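Local coordinates for beta-lactamase (Serratia marcescens, PDB 5GWA), which probably hydrolyses beta-lactam antibiotics to substituted beta-amino acids, as a class A extended-spectrum enzyme, and binds the inhibitor avibactam in this crystal, at residues D89-N93 with G94-L98; C116-L119 with F120-V123. All blocks are in the same frame, centred on the assembly; numbering follows the deposited sequence.

Contact 1 (D89-N93 with G94-L98). With NA (sodium ion), chain S; NA (sodium ion), chain O.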
loop_
_atom_site.group_PDB
_atom_site.type_symbol
_atom_site.label_atom_id
_atom_site.label_comp_id
_atom_site.label_asym_id
_atom_site.label_seq_id
_atom_site.Cartn_x
_atom_site.Cartn_y
_atom_site.Cartn_z
ATOM N N ASP A 89 -2.250 8.688 2.356
ATOM C CA ASP A 89 -1.367 9.674 1.757
ATOM C C ASP A 89 -2.020 11.057 1.624
ATOM O O ASP A 89 -1.327 12.076 1.624
ATOM C CB ASP A 89 -0.926 9.197 0.383
ATOM C CG ASP A 89 0.274 9.956 -0.163
ATOM O OD1 ASP A 89 1.290 10.108 0.520
ATOM O OD2 ASP A 89 0.183 10.348 -1.335
ATOM N N LYS A 90 -3.335 11.079 1.452
ATOM C CA LYS A 90 -4.068 12.348 1.372
ATOM C C LYS A 90 -4.108 13.045 2.746
ATOM O O LYS A 90 -3.994 14.276 2.811
ATOM C CB LYS A 90 -5.460 12.161 0.835
ATOM C CG LYS A 90 -6.207 13.480 0.568
ATOM C CD LYS A 90 -7.534 13.222 -0.092
ATOM C CE LYS A 90 -8.249 14.527 -0.418
ATOM N NZ LYS A 90 -7.524 15.323 -1.447
ATOM N N TYR A 91 -4.235 12.254 3.814
ATOM C CA TYR A 91 -4.445 12.790 5.162
ATOM C C TYR A 91 -3.468 12.151 6.111
ATOM O O TYR A 91 -3.833 11.353 6.980
ATOM C CB TYR A 91 -5.866 12.493 5.620
ATOM C CG TYR A 91 -6.953 13.034 4.698
ATOM C CD1 TYR A 91 -7.161 14.391 4.570
ATOM C CD2 TYR A 91 -7.844 12.186 4.045
ATOM C CE1 TYR A 91 -8.128 14.886 3.722
ATOM C CE2 TYR A 91 -8.829 12.677 3.197
ATOM C CZ TYR A 91 -8.992 14.049 3.082
ATOM O OH TYR A 91 -10.011 14.578 2.336
ATOM N N PRO A 92 -2.184 12.495 6.001
ATOM C CA PRO A 92 -1.182 11.785 6.766
ATOM C C PRO A 92 -1.229 11.927 8.290
ATOM O O PRO A 92 -0.862 10.977 8.976
ATOM C CB PRO A 92 0.158 12.309 6.220
ATOM C CG PRO A 92 -0.186 13.387 5.283
ATOM C CD PRO A 92 -1.630 13.350 4.953
ATOM N N ASN A 93 -1.889 12.977 8.776
ATOM C CA ASN A 93 -2.081 13.173 10.204
ATOM C C ASN A 93 -3.348 12.499 10.701
ATOM O O ASN A 93 -3.486 12.213 11.881
ATOM C CB ASN A 93 -2.144 14.640 10.543
ATOM C CG ASN A 93 -0.782 15.216 10.775
ATOM O OD1 ASN A 93 -0.167 14.982 11.828
ATOM N ND2 ASN A 93 -0.229 15.799 9.745
ATOM N N GLY A 94 -4.176 12.043 9.777
ATOM C CA GLY A 94 -5.493 11.611 10.164
ATOM C C GLY A 94 -6.136 12.543 11.172
ATOM O O GLY A 94 -6.057 13.750 11.045
ATOM N N ASN A 95 -6.866 11.946 12.107
ATOM C CA ASN A 95 -7.636 12.704 13.098
ATOM C C ASN A 95 -8.479 13.800 12.467
ATOM O O ASN A 95 -8.388 14.999 12.773
ATOM C CB ASN A 95 -6.691 13.263 14.155
ATOM C CG ASN A 95 -6.007 12.182 14.928
ATOM O OD1 ASN A 95 -6.547 11.113 15.152
ATOM N ND2 ASN A 95 -4.794 12.475 15.385
ATOM N N LEU A 96 -9.381 13.372 11.597
ATOM C CA LEU A 96 -10.250 14.295 10.912
ATOM C C LEU A 96 -11.590 13.666 10.566
ATOM O O LEU A 96 -11.709 12.451 10.541
ATOM C CB LEU A 96 -9.582 14.873 9.670
ATOM C CG LEU A 96 -9.587 14.037 8.395
ATOM C CD1 LEU A 96 -9.167 14.922 7.217
ATOM C CD2 LEU A 96 -8.750 12.781 8.500
ATOM N N GLU A 97 -12.577 14.528 10.323
ATOM C CA GLU A 97 -13.922 14.107 9.969
ATOM C C GLU A 97 -13.970 13.868 8.470
ATOM O O GLU A 97 -13.646 14.793 7.721
ATOM C CB GLU A 97 -14.893 15.224 10.316
ATOM C CG GLU A 97 -14.803 15.659 11.778
ATOM C CD GLU A 97 -15.360 17.050 12.032
ATOM O OE1 GLU A 97 -15.699 17.798 11.077
ATOM O OE2 GLU A 97 -15.559 17.383 13.207
ATOM N N LEU A 98 -14.418 12.686 8.054
ATOM C CA LEU A 98 -14.607 12.364 6.613
ATOM C C LEU A 98 -16.019 11.807 6.409
ATOM O O LEU A 98 -16.453 10.945 7.114
ATOM C CB LEU A 98 -13.573 11.351 6.141
ATOM C CG LEU A 98 -12.121 11.824 6.131
ATOM C CD1 LEU A 98 -11.206 10.678 5.741
ATOM C CD2 LEU A 98 -11.887 12.997 5.235
HETATM NA NA NA S . -2.595 9.325 8.449
HETATM NA NA NA O . -14.303 16.198 5.398
#

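Contact 2 (C116-L119 with F120-V123)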
loop_
_atom_site.group_PDB
_atom_site.type_symbol
_atom_site.label_atom_id
_atom_site.label_comp_id
_atom_site.label_asym_id
_atom_site.label_seq_id
_atom_site.Cartn_x
_atom_site.Cartn_y
_atom_site.Cartn_z
ATOM N N CYS A 116 -11.785 0.520 3.833
ATOM C CA CYS A 116 -12.470 -0.756 3.931
ATOM C C CYS A 116 -12.689 -1.139 5.411
ATOM O O CYS A 116 -13.806 -1.401 5.856
ATOM C CB CYS A 116 -11.654 -1.827 3.215
ATOM S SG CYS A 116 -12.251 -3.512 3.410
ATOM N N ASP A 117 -11.630 -1.113 6.186
ATOM C CA ASP A 117 -11.724 -1.546 7.563
ATOM C C ASP A 117 -12.466 -0.565 8.444
ATOM O O ASP A 117 -13.188 -0.998 9.349
ATOM C CB ASP A 117 -10.341 -1.914 8.112
ATOM C CG ASP A 117 -9.792 -3.201 7.506
ATOM O OD1 ASP A 117 -10.435 -3.869 6.645
ATOM O OD2 ASP A 117 -8.672 -3.559 7.901
ATOM N N ILE A 118 -12.370 0.725 8.150
ATOM C CA ILE A 118 -13.199 1.757 8.828
ATOM C C ILE A 118 -14.695 1.462 8.610
ATOM O O ILE A 118 -15.501 1.428 9.557
ATOM C CB ILE A 118 -12.868 3.170 8.287
ATOM C CG1 ILE A 118 -11.499 3.629 8.808
ATOM C CG2 ILE A 118 -13.937 4.169 8.686
ATOM C CD1 ILE A 118 -10.946 4.790 8.037
ATOM N N LEU A 119 -15.031 1.066 7.393
ATOM C CA LEU A 119 -16.411 0.745 7.057
ATOM C C LEU A 119 -16.861 -0.597 7.640
ATOM O O LEU A 119 -18.022 -0.700 8.067
ATOM C CB LEU A 119 -16.617 0.809 5.528
ATOM C CG LEU A 119 -16.508 2.210 4.895
ATOM C CD1 LEU A 119 -16.569 2.135 3.388
ATOM C CD2 LEU A 119 -17.557 3.191 5.428
ATOM N N PHE A 120 -16.003 -1.614 7.690
ATOM C CA PHE A 120 -16.318 -2.869 8.410
ATOM C C PHE A 120 -16.654 -2.561 9.858
ATOM O O PHE A 120 -17.681 -3.010 10.378
ATOM C CB PHE A 120 -15.182 -3.892 8.338
ATOM C CG PHE A 120 -15.258 -4.818 7.161
ATOM C CD1 PHE A 120 -16.343 -5.637 6.965
ATOM C CD2 PHE A 120 -14.206 -4.871 6.258
ATOM C CE1 PHE A 120 -16.415 -6.458 5.860
ATOM C CE2 PHE A 120 -14.198 -5.812 5.246
ATOM C CZ PHE A 120 -15.307 -6.569 5.012
ATOM N N ARG A 121 -15.884 -1.676 10.470
ATOM C CA ARG A 121 -16.183 -1.309 11.862
ATOM C C ARG A 121 -17.506 -0.578 12.009
ATOM O O ARG A 121 -18.326 -0.955 12.902
ATOM C CB ARG A 121 -15.012 -0.567 12.487
ATOM C CG ARG A 121 -13.863 -1.533 12.801
ATOM C CD ARG A 121 -12.729 -0.908 13.610
ATOM N NE ARG A 121 -12.002 0.104 12.842
ATOM C CZ ARG A 121 -10.995 -0.154 12.012
ATOM N NH1 ARG A 121 -10.581 -1.400 11.838
ATOM N NH2 ARG A 121 -10.365 0.847 11.402
ATOM N N PHE A 122 -17.777 0.354 11.108
ATOM C CA PHE A 122 -19.049 1.093 11.091
ATOM C C PHE A 122 -20.249 0.163 10.946
ATOM O O PHE A 122 -21.230 0.275 11.690
ATOM C CB PHE A 122 -19.049 2.147 9.987
ATOM C CG PHE A 122 -20.378 2.795 9.798
ATOM C CD1 PHE A 122 -20.885 3.655 10.764
ATOM C CD2 PHE A 122 -21.193 2.401 8.777
ATOM C CE1 PHE A 122 -22.167 4.144 10.657
ATOM C CE2 PHE A 122 -22.454 2.910 8.632
ATOM C CZ PHE A 122 -22.943 3.792 9.585
ATOM N N VAL A 123 -20.163 -0.803 10.040
ATOM C CA VAL A 123 -21.325 -1.628 9.694
ATOM C C VAL A 123 -21.524 -2.750 10.700
ATOM O O VAL A 123 -22.613 -3.364 10.730
ATOM C CB VAL A 123 -21.170 -2.168 8.249
ATOM C CG1 VAL A 123 -20.253 -3.389 8.217
ATOM C CG2 VAL A 123 -22.516 -2.412 7.590
HETATM O O HOH W 1 -8.242 -2.533 10.410
#

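Contact 1 (D89-N93 with G94-L98)
A type I beta turn from Tyr91 to Gly94 carries the chain out of helix 86-90 and toward strand 96-99, folding the Tyr91 side chain against Leu96 and Leu98. The turn is closed by Gly94 N, which donates to Tyr91 O at 2.9 Å; the donor lies well above the carbonyl plane, 54° out of it, so the bond bypasses the lone-pair directions. Tyr91 O also binds a sodium ion, at 2.8 Å. Pro92 O is a second backbone ligand of the same ion, at 2.5 Å. Gly94 itself has positive phi (42°), and Asn95, also at positive phi, begins a G1 beta bulge in which Asn95 and Leu96 both face Val74 of strand 71-74.

The phenol ring is held between two aliphatic groups. Leu96 CD1 lies over one face, off-centre toward the rim, in a CH-pi contact 3.8 Å from the centroid of the Tyr91 ring; its closest ring atom is Tyr91 CD1, at 3.4 Å. Leu96 reaches that place with CG between its backbone N and carbonyl carbon (chi1 81°), and the two side chains cross at about a right angle. On the opposite face, Lys90 CG sits over the ring centre. Leu98 CD2 approaches obliquely, 3.7 Å from Tyr91 CE2. Asn93 OD1 bonds Lys200 of the second subunit, placing the turn at the dimer contact of this assembly.

Aliphatic groups on both faces probably limit rotation of the ring, while the hydrogen bond between Tyr91 OH and Glu102 OE2 holds its far end. The sodium ion, sharing Tyr91 O with the amide of Gly94, probably polarises that carbonyl and lends the turn electrostatic support.

Contact 2 (C116-L119 with F120-V123)
Cys116 O, Asp117 O, Ile118 O and Leu119 O accept in turn from the amides of Phe120, Arg121, Phe122 and Val123, the regular i to i+4 pattern of an alpha helix, with Phe120 N 2.9 Å from Cys116 O.

One turn apart, Cys116 and Phe120 meet in a sulfur-aromatic contact. The thiol, turned beside its own carbonyl carbon by a chi1 of 173°, brings SG to 3.5 Å from Phe120 CE2, approaching the ring obliquely. Asp117 OD1 stands near the plane of the same ring, at its edge, 3.9 Å from Phe120 CD2. Both carboxylate oxygens of Asp117 are held by backbone amides, OD1 by Glu147 N and OD2 by Glu148 N; since Glu147 lines the avibactam pocket, this buried aspartate ties the helix to the wall of that site.

Arg121 bends back at chi3 (-68°), and one face of its guanidinium lies against Asp117 O, which sits over the centre of the group, 3.6 Å from Arg121 CZ. A water in the guanidinium plane joins the two side chains, donating to Asp117 OD2 at 2.7 Å and accepting from Arg121 NH1 at 3.0 Å; it bridges opposite charges that do not touch directly.

Around the helix, Cys116 and Phe120 face helix 49-63, where Cys116 touches Lys50 and the Phe120 ring meets Tyr49. Leu119 packs on helix 100-109, Val123 on helix 126-135, and Ile118 and Phe122 on Leu72 of strand 71-74.

In the fold
Contact 1 precedes contact 2 along the chain, and helix 100-109 lies between them in sequence. Their centres are 16 Å apart and their nearest atoms about 6 Å, so the two do not touch, yet they share neighbours: Leu98 of contact 1 and Leu119 of contact 2 both pack on Ile103, and strand 71-74 pairs with strand 96-99 while receiving Ile118 and Phe122 from helix 113-123. Both belong to the helical part of the class A beta-lactamase fold, away from the five-stranded sheet. Residues 89-98 form a surface connection reaching the second subunit, whereas residues 116-123 are largely buried, the Cys116 side chain lying about 8 Å from the bound avibactam.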